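PDB 3CDD: prophage MuSo2, 43 kDa tail protein, which probably forms part of the baseplate of a Mu-like phage tail, as a trimeric, strand-rich structural protein related to the Mu baseplate assembly protein GpP. Local coordinates for residues Gln148-Glu153 with Leu159-Lys164; Lys185-Val190 with Asp315-Ile320; Gly289-Ile292 with Lys297-Asn300. All coordinates share one frame; numbering follows the deposited sequence.

Interaction 1 (Gln148-Glu153 with Leu159-Lys164); sequences QIEQGE and LARLAK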
loop_
_atom_site.group_PDB
_atom_site.type_symbol
_atom_site.label_atom_id
_atom_site.label_comp_id
_atom_site.label_asym_id
_atom_site.label_seq_id
_atom_site.Cartn_x
_atom_site.Cartn_y
_atom_site.Cartn_z
ATOM N N GLN A 148 -24.656 6.921 -23.252
ATOM C CA GLN A 148 -23.704 8.002 -23.413
ATOM C C GLN A 148 -22.329 7.688 -22.823
ATOM O O GLN A 148 -22.214 7.230 -21.682
ATOM C CB GLN A 148 -24.257 9.286 -22.819
ATOM C CG GLN A 148 -24.784 10.217 -23.875
ATOM C CD GLN A 148 -25.831 11.164 -23.341
ATOM O OE1 GLN A 148 -26.735 10.764 -22.603
ATOM N NE2 GLN A 148 -25.726 12.426 -23.722
ATOM N N ILE A 149 -21.291 7.934 -23.618
ATOM C CA ILE A 149 -19.921 7.793 -23.148
ATOM C C ILE A 149 -19.663 8.796 -22.032
ATOM O O ILE A 149 -19.792 9.996 -22.240
ATOM C CB ILE A 149 -18.885 8.050 -24.272
ATOM C CG1 ILE A 149 -19.282 7.368 -25.591
ATOM C CG2 ILE A 149 -17.467 7.688 -23.791
ATOM C CD1 ILE A 149 -19.597 5.904 -25.472
ATOM N N GLU A 150 -19.304 8.301 -20.849
ATOM C CA GLU A 150 -18.874 9.173 -19.761
ATOM C C GLU A 150 -17.535 9.814 -20.139
ATOM O O GLU A 150 -16.822 9.311 -21.015
ATOM C CB GLU A 150 -18.789 8.401 -18.443
ATOM C CG GLU A 150 -20.155 8.141 -17.803
ATOM C CD GLU A 150 -20.203 6.854 -16.983
ATOM O OE1 GLU A 150 -19.294 6.636 -16.145
ATOM O OE2 GLU A 150 -21.161 6.060 -17.165
ATOM N N GLN A 151 -17.209 10.933 -19.502
ATOM C CA GLN A 151 -16.002 11.684 -19.838
ATOM C C GLN A 151 -14.765 10.829 -19.602
ATOM O O GLN A 151 -14.492 10.434 -18.460
ATOM C CB GLN A 151 -15.879 12.946 -18.977
ATOM C CG GLN A 151 -16.806 14.096 -19.308
ATOM C CD GLN A 151 -16.493 15.347 -18.475
ATOM O OE1 GLN A 151 -15.473 15.406 -17.772
ATOM N NE2 GLN A 151 -17.368 16.343 -18.553
ATOM N N GLY A 152 -14.017 10.560 -20.673
ATOM C CA GLY A 152 -12.727 9.866 -20.566
ATOM C C GLY A 152 -12.857 8.373 -20.307
ATOM O O GLY A 152 -11.865 7.686 -20.034
ATOM N N GLU A 153 -14.085 7.872 -20.396
ATOM C CA GLU A 153 -14.363 6.452 -20.248
ATOM C C GLU A 153 -13.556 5.648 -21.258
ATOM O O GLU A 153 -13.436 6.033 -22.428
ATOM C CB GLU A 153 -15.854 6.182 -20.457
ATOM C CG GLU A 153 -16.307 4.833 -19.899
ATOM C CD GLU A 153 -17.811 4.704 -19.793
ATOM O OE1 GLU A 153 -18.560 5.326 -20.606
ATOM O OE2 GLU A 153 -18.237 3.963 -18.884
ATOM N N LEU A 159 -17.775 -1.192 -21.830
ATOM C CA LEU A 159 -18.253 -2.532 -22.142
ATOM C C LEU A 159 -18.582 -3.295 -20.879
ATOM O O LEU A 159 -19.562 -4.039 -20.844
ATOM C CB LEU A 159 -17.254 -3.281 -23.034
ATOM C CG LEU A 159 -17.090 -2.606 -24.414
ATOM C CD1 LEU A 159 -15.984 -3.237 -25.286
ATOM C CD2 LEU A 159 -18.436 -2.551 -25.179
ATOM N N ALA A 160 -17.785 -3.091 -19.831
ATOM C CA ALA A 160 -17.989 -3.792 -18.570
ATOM C C ALA A 160 -19.296 -3.349 -17.896
ATOM O O ALA A 160 -20.051 -4.193 -17.416
ATOM C CB ALA A 160 -16.769 -3.619 -17.629
ATOM N N ARG A 161 -19.588 -2.049 -17.890
ATOM C CA ARG A 161 -20.867 -1.596 -17.321
ATOM C C ARG A 161 -22.097 -2.093 -18.111
ATOM O O ARG A 161 -23.080 -2.555 -17.525
ATOM C CB ARG A 161 -20.913 -0.089 -17.031
ATOM C CG ARG A 161 -20.659 0.878 -18.188
ATOM C CD ARG A 161 -21.004 2.304 -17.706
ATOM N NE ARG A 161 -20.760 3.386 -18.667
ATOM C CZ ARG A 161 -21.686 3.908 -19.472
ATOM N NH1 ARG A 161 -22.933 3.434 -19.467
ATOM N NH2 ARG A 161 -21.374 4.913 -20.290
ATOM N N LEU A 162 -22.016 -2.051 -19.429
ATOM C CA LEU A 162 -23.051 -2.651 -20.277
ATOM C C LEU A 162 -23.221 -4.156 -20.001
ATOM O O LEU A 162 -24.350 -4.638 -19.833
ATOM C CB LEU A 162 -22.732 -2.405 -21.760
ATOM C CG LEU A 162 -22.619 -0.946 -22.243
ATOM C CD1 LEU A 162 -22.281 -0.916 -23.737
ATOM C CD2 LEU A 162 -23.874 -0.134 -21.983
ATOM N N ALA A 163 -22.096 -4.881 -19.963
ATOM C CA ALA A 163 -22.079 -6.319 -19.683
ATOM C C ALA A 163 -22.869 -6.652 -18.415
ATOM O O ALA A 163 -23.590 -7.655 -18.351
ATOM C CB ALA A 163 -20.637 -6.820 -19.556
ATOM N N LYS A 164 -22.727 -5.789 -17.415
ATOM C CA LYS A 164 -23.289 -6.015 -16.096
ATOM C C LYS A 164 -24.820 -5.887 -16.137
ATOM O O LYS A 164 -25.526 -6.509 -15.352
ATOM C CB LYS A 164 -22.685 -4.996 -15.130
ATOM C CG LYS A 164 -22.351 -5.529 -13.767
ATOM C CD LYS A 164 -21.950 -4.388 -12.820
ATOM C CE LYS A 164 -22.864 -4.359 -11.577
ATOM N NZ LYS A 164 -22.376 -3.444 -10.494
HETATM O O HOH W 1 -24.985 6.136 -20.188
#

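Interaction 2 (Lys185-Val190 with Asp315-Ile320); sequences KTKAGV and DEEMLI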
loop_
_atom_site.group_PDB
_atom_site.type_symbol
_atom_site.label_atom_id
_atom_site.label_comp_id
_atom_site.label_asym_id
_atom_site.label_seq_id
_atom_site.Cartn_x
_atom_site.Cartn_y
_atom_site.Cartn_z
ATOM N N LYS A 185 -20.362 -24.115 -19.511
ATOM C CA LYS A 185 -20.790 -25.475 -19.171
ATOM C C LYS A 185 -19.743 -26.465 -19.675
ATOM O O LYS A 185 -19.823 -27.667 -19.387
ATOM C CB LYS A 185 -22.135 -25.812 -19.832
ATOM C CG LYS A 185 -23.276 -24.857 -19.508
ATOM C CD LYS A 185 -23.557 -24.829 -18.025
ATOM C CE LYS A 185 -24.708 -23.901 -17.715
ATOM N NZ LYS A 185 -24.613 -23.465 -16.303
ATOM N N THR A 186 -18.790 -25.954 -20.458
ATOM C CA THR A 186 -17.707 -26.752 -21.039
ATOM C C THR A 186 -16.763 -27.284 -19.958
ATOM O O THR A 186 -16.327 -26.552 -19.059
ATOM C CB THR A 186 -16.914 -25.946 -22.095
ATOM O OG1 THR A 186 -17.831 -25.419 -23.059
ATOM C CG2 THR A 186 -15.896 -26.831 -22.822
ATOM N N LYS A 187 -16.462 -28.574 -20.057
ATOM C CA LYS A 187 -15.653 -29.246 -19.055
ATOM C C LYS A 187 -14.181 -29.264 -19.467
ATOM O O LYS A 187 -13.864 -29.434 -20.639
ATOM C CB LYS A 187 -16.198 -30.652 -18.794
ATOM C CG LYS A 187 -17.584 -30.639 -18.118
ATOM C CD LYS A 187 -18.089 -32.045 -17.810
ATOM C CE LYS A 187 -19.578 -32.050 -17.402
ATOM N NZ LYS A 187 -19.926 -31.073 -16.308
ATOM N N ALA A 188 -13.286 -29.061 -18.507
ATOM C CA ALA A 188 -11.861 -29.159 -18.801
ATOM C C ALA A 188 -11.485 -30.537 -19.374
ATOM O O ALA A 188 -10.455 -30.673 -20.048
ATOM C CB ALA A 188 -11.033 -28.840 -17.571
ATOM N N GLY A 189 -12.332 -31.543 -19.125
ATOM C CA GLY A 189 -12.027 -32.921 -19.476
ATOM C C GLY A 189 -11.100 -33.599 -18.485
ATOM O O GLY A 189 -10.457 -34.606 -18.805
ATOM N N VAL A 190 -11.041 -33.056 -17.269
ATOM C CA VAL A 190 -10.139 -33.552 -16.245
ATOM C C VAL A 190 -10.694 -33.175 -14.867
ATOM O O VAL A 190 -11.413 -32.179 -14.726
ATOM C CB VAL A 190 -8.708 -32.942 -16.455
ATOM C CG1 VAL A 190 -8.728 -31.417 -16.261
ATOM C CG2 VAL A 190 -7.651 -33.597 -15.560
ATOM N N ASP A 315 -15.694 -30.844 -2.594
ATOM C CA ASP A 315 -16.230 -31.932 -3.392
ATOM C C ASP A 315 -17.388 -31.383 -4.218
ATOM O O ASP A 315 -18.559 -31.587 -3.885
ATOM C CB ASP A 315 -16.685 -33.087 -2.498
ATOM C CG ASP A 315 -16.960 -34.376 -3.284
ATOM O OD1 ASP A 315 -16.832 -34.394 -4.531
ATOM O OD2 ASP A 315 -17.303 -35.380 -2.632
ATOM N N GLU A 316 -17.036 -30.664 -5.282
ATOM C CA GLU A 316 -17.989 -30.049 -6.210
ATOM C C GLU A 316 -17.276 -29.751 -7.539
ATOM O O GLU A 316 -16.047 -29.786 -7.620
ATOM C CB GLU A 316 -18.628 -28.780 -5.609
ATOM C CG GLU A 316 -17.640 -27.683 -5.257
ATOM C CD GLU A 316 -18.138 -26.713 -4.180
ATOM O OE1 GLU A 316 -18.975 -27.107 -3.340
ATOM O OE2 GLU A 316 -17.666 -25.552 -4.157
ATOM N N GLU A 317 -18.047 -29.502 -8.585
ATOM C CA GLU A 317 -17.467 -29.144 -9.872
ATOM C C GLU A 317 -17.224 -27.658 -9.790
ATOM O O GLU A 317 -18.126 -26.910 -9.401
ATOM C CB GLU A 317 -18.419 -29.491 -11.011
ATOM C CG GLU A 317 -17.706 -29.811 -12.312
ATOM C CD GLU A 317 -18.642 -30.298 -13.396
ATOM O OE1 GLU A 317 -19.877 -30.131 -13.256
ATOM O OE2 GLU A 317 -18.137 -30.848 -14.406
HETATM N N MSE A 318 -16.008 -27.233 -10.131
HETATM C CA MSE A 318 -15.610 -25.841 -9.991
HETATM C C MSE A 318 -15.336 -25.208 -11.345
HETATM O O MSE A 318 -15.119 -25.912 -12.335
HETATM C CB MSE A 318 -14.360 -25.736 -9.107
HETATM C CG MSE A 318 -14.500 -26.452 -7.769
HETATM SE SE MSE A 318 -15.301 -25.360 -6.403
HETATM C CE MSE A 318 -13.660 -24.844 -5.550
ATOM N N LEU A 319 -15.345 -23.881 -11.384
ATOM C CA LEU A 319 -15.009 -23.151 -12.598
ATOM C C LEU A 319 -13.574 -22.627 -12.515
ATOM O O LEU A 319 -13.194 -22.021 -11.518
ATOM C CB LEU A 319 -15.986 -21.988 -12.818
ATOM C CG LEU A 319 -15.802 -21.305 -14.191
ATOM C CD1 LEU A 319 -16.476 -22.113 -15.303
ATOM C CD2 LEU A 319 -16.267 -19.849 -14.180
ATOM N N ILE A 320 -12.782 -22.853 -13.558
ATOM C CA ILE A 320 -11.446 -22.248 -13.596
ATOM C C ILE A 320 -11.561 -20.761 -13.907
ATOM O O ILE A 320 -11.929 -20.378 -15.019
ATOM C CB ILE A 320 -10.485 -22.925 -14.608
ATOM C CG1 ILE A 320 -10.329 -24.419 -14.283
ATOM C CG2 ILE A 320 -9.133 -22.173 -14.625
ATOM C CD1 ILE A 320 -9.376 -25.161 -15.208
#

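Interaction 3 (Gly289-Ile292 with Lys297-Asn300); sequences GWRI and KLWN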
loop_
_atom_site.group_PDB
_atom_site.type_symbol
_atom_site.label_atom_id
_atom_site.label_comp_id
_atom_site.label_asym_id
_atom_site.label_seq_id
_atom_site.Cartn_x
_atom_site.Cartn_y
_atom_site.Cartn_z
ATOM N N GLY A 289 3.074 -29.249 -15.498
ATOM C CA GLY A 289 2.797 -29.069 -16.928
ATOM C C GLY A 289 1.741 -28.006 -17.186
ATOM O O GLY A 289 0.890 -27.759 -16.370
ATOM N N TRP A 290 1.822 -27.360 -18.331
ATOM C CA TRP A 290 0.822 -26.386 -18.773
ATOM C C TRP A 290 -0.323 -27.087 -19.518
ATOM O O TRP A 290 -1.393 -26.497 -19.762
ATOM C CB TRP A 290 1.512 -25.443 -19.742
ATOM C CG TRP A 290 2.488 -24.517 -19.118
ATOM C CD1 TRP A 290 3.036 -24.585 -17.849
ATOM C CD2 TRP A 290 3.028 -23.340 -19.729
ATOM N NE1 TRP A 290 3.906 -23.504 -17.650
ATOM C CE2 TRP A 290 3.909 -22.734 -18.788
ATOM C CE3 TRP A 290 2.827 -22.716 -20.972
ATOM C CZ2 TRP A 290 4.603 -21.556 -19.074
ATOM C CZ3 TRP A 290 3.518 -21.556 -21.252
ATOM C CH2 TRP A 290 4.385 -20.978 -20.306
ATOM N N ARG A 291 -0.071 -28.343 -19.893
ATOM C CA ARG A 291 -1.028 -29.169 -20.632
ATOM C C ARG A 291 -1.673 -30.234 -19.761
ATOM O O ARG A 291 -1.025 -30.843 -18.890
ATOM C CB ARG A 291 -0.331 -29.864 -21.781
ATOM C CG ARG A 291 0.097 -28.926 -22.853
ATOM C CD ARG A 291 0.360 -29.654 -24.152
ATOM N NE ARG A 291 0.922 -28.722 -25.119
ATOM C CZ ARG A 291 0.209 -28.024 -25.994
ATOM N NH1 ARG A 291 -1.114 -28.169 -26.048
ATOM N NH2 ARG A 291 0.829 -27.194 -26.830
ATOM N N ILE A 292 -2.961 -30.449 -19.995
ATOM C CA ILE A 292 -3.705 -31.520 -19.362
ATOM C C ILE A 292 -3.246 -32.808 -20.024
ATOM O O ILE A 292 -3.457 -32.967 -21.211
ATOM C CB ILE A 292 -5.213 -31.259 -19.561
ATOM C CG1 ILE A 292 -5.598 -29.897 -18.919
ATOM C CG2 ILE A 292 -6.030 -32.363 -18.959
ATOM C CD1 ILE A 292 -6.871 -29.240 -19.465
ATOM N N LYS A 297 -4.527 -30.728 -24.044
ATOM C CA LYS A 297 -4.906 -29.347 -24.269
ATOM C C LYS A 297 -4.378 -28.498 -23.133
ATOM O O LYS A 297 -4.257 -28.959 -21.996
ATOM C CB LYS A 297 -6.428 -29.198 -24.419
ATOM C CG LYS A 297 -7.041 -30.030 -25.569
ATOM C CD LYS A 297 -7.001 -29.289 -26.904
ATOM C CE LYS A 297 -7.653 -30.087 -28.034
ATOM N NZ LYS A 297 -6.668 -30.761 -28.927
ATOM N N LEU A 298 -4.015 -27.257 -23.454
ATOM C CA LEU A 298 -3.654 -26.275 -22.445
ATOM C C LEU A 298 -4.791 -26.127 -21.438
ATOM O O LEU A 298 -5.955 -26.142 -21.832
ATOM C CB LEU A 298 -3.377 -24.925 -23.113
ATOM C CG LEU A 298 -2.097 -24.816 -23.962
ATOM C CD1 LEU A 298 -1.946 -23.421 -24.617
ATOM C CD2 LEU A 298 -0.815 -25.225 -23.182
ATOM N N TRP A 299 -4.465 -25.999 -20.148
ATOM C CA TRP A 299 -5.455 -25.593 -19.150
ATOM C C TRP A 299 -6.085 -24.291 -19.603
ATOM O O TRP A 299 -5.380 -23.405 -20.073
ATOM C CB TRP A 299 -4.800 -25.349 -17.790
ATOM C CG TRP A 299 -4.358 -26.605 -17.127
ATOM C CD1 TRP A 299 -3.078 -27.112 -17.076
ATOM C CD2 TRP A 299 -5.183 -27.515 -16.399
ATOM N NE1 TRP A 299 -3.066 -28.263 -16.335
ATOM C CE2 TRP A 299 -4.343 -28.541 -15.914
ATOM C CE3 TRP A 299 -6.557 -27.549 -16.082
ATOM C CZ2 TRP A 299 -4.838 -29.620 -15.167
ATOM C CZ3 TRP A 299 -7.047 -28.616 -15.344
ATOM C CH2 TRP A 299 -6.188 -29.628 -14.876
ATOM N N ASN A 300 -7.399 -24.156 -19.416
ATOM C CA ASN A 300 -8.150 -23.055 -20.035
ATOM C C ASN A 300 -9.097 -22.431 -19.034
ATOM O O ASN A 300 -9.717 -23.144 -18.280
ATOM C CB ASN A 300 -8.927 -23.590 -21.244
ATOM C CG ASN A 300 -9.479 -22.486 -22.145
ATOM O OD1 ASN A 300 -9.172 -21.290 -21.989
ATOM N ND2 ASN A 300 -10.290 -22.890 -23.101
HETATM O O HOH W 2 -0.996 -30.436 -16.242
#

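Interaction 1 (Gln148-Glu153 with Leu159-Lys164)
Arg161 reaches from helix 155-164 back to the loop leading into it and forms a salt-bridge network with Glu150 and Glu153, the two ends of a type II beta turn in the gp44-like second domain. Glu153 is gripped side-on by two nitrogens: Arg161 NE meets Glu153 OE2 at 2.6 Å, and Arg161 NH2 meets Glu153 OE1 at 2.9 Å. Both oxygens use syn lone pairs, and the carboxylate is nearly coplanar with the guanidinium. Glu150 pairs by charge alone: its OE2 sits over a guanidinium face, 3.1 Å from Arg161 NE, with no N-H aimed at it. Among the hydrogen bonds, Arg161 NH2 also makes a weak one to Gln148 O (2.8 Å), while a water accepts from Gln148 N and, weakly, from Arg161 NH1. The arginine chain is extended to NE after an unusual start, with CG between the backbone N and carbonyl carbon (chi1 58°). Leu159 and Leu162 of the same helix pack on helix 119-127. The turn is tied internally as well: Glu153 OE1 takes a second bond from Glu150 N at 3.1 Å, the N-H reaching it from above the carboxylate plane, 45° out of it.

Interaction 2 (Lys185-Val190 with Asp315-Ile320)
Lys187 and Glu317 meet in a single surface salt bridge that pins the loop between strands 178-181 and 192-193 to the start of strand 317-328, which belongs to the GpP fourth-domain family and pairs antiparallel with strands 304-309 and 331-339. In the first shell, Lys187 NZ donates to Glu317 OE2 at 2.6 Å, on the syn lone pair of that oxygen. The same oxygen also lies beside the lysine methylenes, 3.5 Å from Lys187 CE and 3.6 Å from Lys187 CD, because the two side chains cross at about a right angle and the lysine bends at its last torsion (chi4 -51°). That bend turns the ammonium onto the carboxylate. Glu317 comes across it as an extended arm, its CG anti to the backbone N (chi1 -151°), which carries the acid group out from the strand toward the loop.

One residue on from Lys187, Ala188 CB points toward the strand but stays 4.7 Å from Ile320 CD1, so the apolar approach is loose and the charged ends make the one close contact. The next shell centres on Leu304 of strand 304-309. It is backbone-bonded to Thr186 and Ala188, while its side chain touches those of Glu317 and Leu319; the backbone flanking Lys187 and the side chain of Glu317 thus share one neighbour. Backbone bonds of Met318 to Val305 and of Leu319 to Val339 fix strand 317-328 on its two flanks. The chain turns a corner at Glu316, just before the acid that makes the bridge. With Lys187 exposed and Glu317 only partly so, solvent probably weakens the attraction compared with a buried pair. The carboxylate is held unevenly, since its other oxygen, Glu317 OE1, lies 3.2 Å from Lys187 NZ.

Interaction 3 (Gly289-Ile292 with Lys297-Asn300)
Ile292 and Trp299 are brought together by matching first torsions: in each, the gamma atom (CG1 of Ile292, chi1 -60°; CG of Trp299) stands anti to the carbonyl carbon, beside the backbone N. The second torsion of Trp299 (chi2 101°) then stands the indole across the isoleucine, so that Ile292 CG1 makes a CH-pi contact over the face of the six-membered ring, 3.5 Å from its centroid and 15° off the ring normal. The two side chains cross at about a right angle.

The backbones around them form a short antiparallel, hairpin-like bridge within the loop joining strands 281-288 and 304-309. Arg291 and Leu298 are a non-hydrogen-bonded pair, flanked by two nearly straight bonds: Ile292 N to Lys297 O (2.8 Å) and Trp299 N to Trp290 O (3.1 Å). Both carbonyls also receive a CA-H contact, Lys297 O from Arg291 CA and Trp290 O from Leu298 CA. At the rim of the indole, in its plane, a water accepts from Trp299 NE1 at 3.0 Å and lies 2.7 Å from Arg291 O, linking the ring to the facing backbone.

On the Arg291 and Leu298 side, Leu298 CD2 rests above the centre of the guanidinium plane and also meets Arg291 CG at 3.8 Å. The charge itself is used elsewhere: Arg291 forms salt bridges with Glu5 and Glu70. Trp290 leads away to strands 62-67 and 70-84, where Leu298 also packs, and its NE1 bonds to Ser326 O. Two straight backbone bonds thus set the register of the arms, while Ile292 covers one indole face and Leu298 one guanidinium face; the polar ends of Arg291 and Trp290 are already engaged outside the bridge and tie it to the surrounding fold.

Interactions 2 and 3 are neighbours, their centres 14 Å apart, and interaction 3 is nested in the long chain excursion that interaction 2 closes. They touch directly: Val190 CG1 packs 3.4 Å from Trp299 CZ3, Val190 CB lies 3.7 Å from Ile292 CG2, and Ile320 CD1 lies 3.8 Å from Trp299 CE3. The indole of interaction 3 thus also meets residues from both segments of interaction 2, an apolar junction at the other end of interaction 2 from its ion pair. Interaction 1 stands apart, its centre 32 Å from that of interaction 2 and 34 Å from that of interaction 3, on the far side of the chain's centre from the latter.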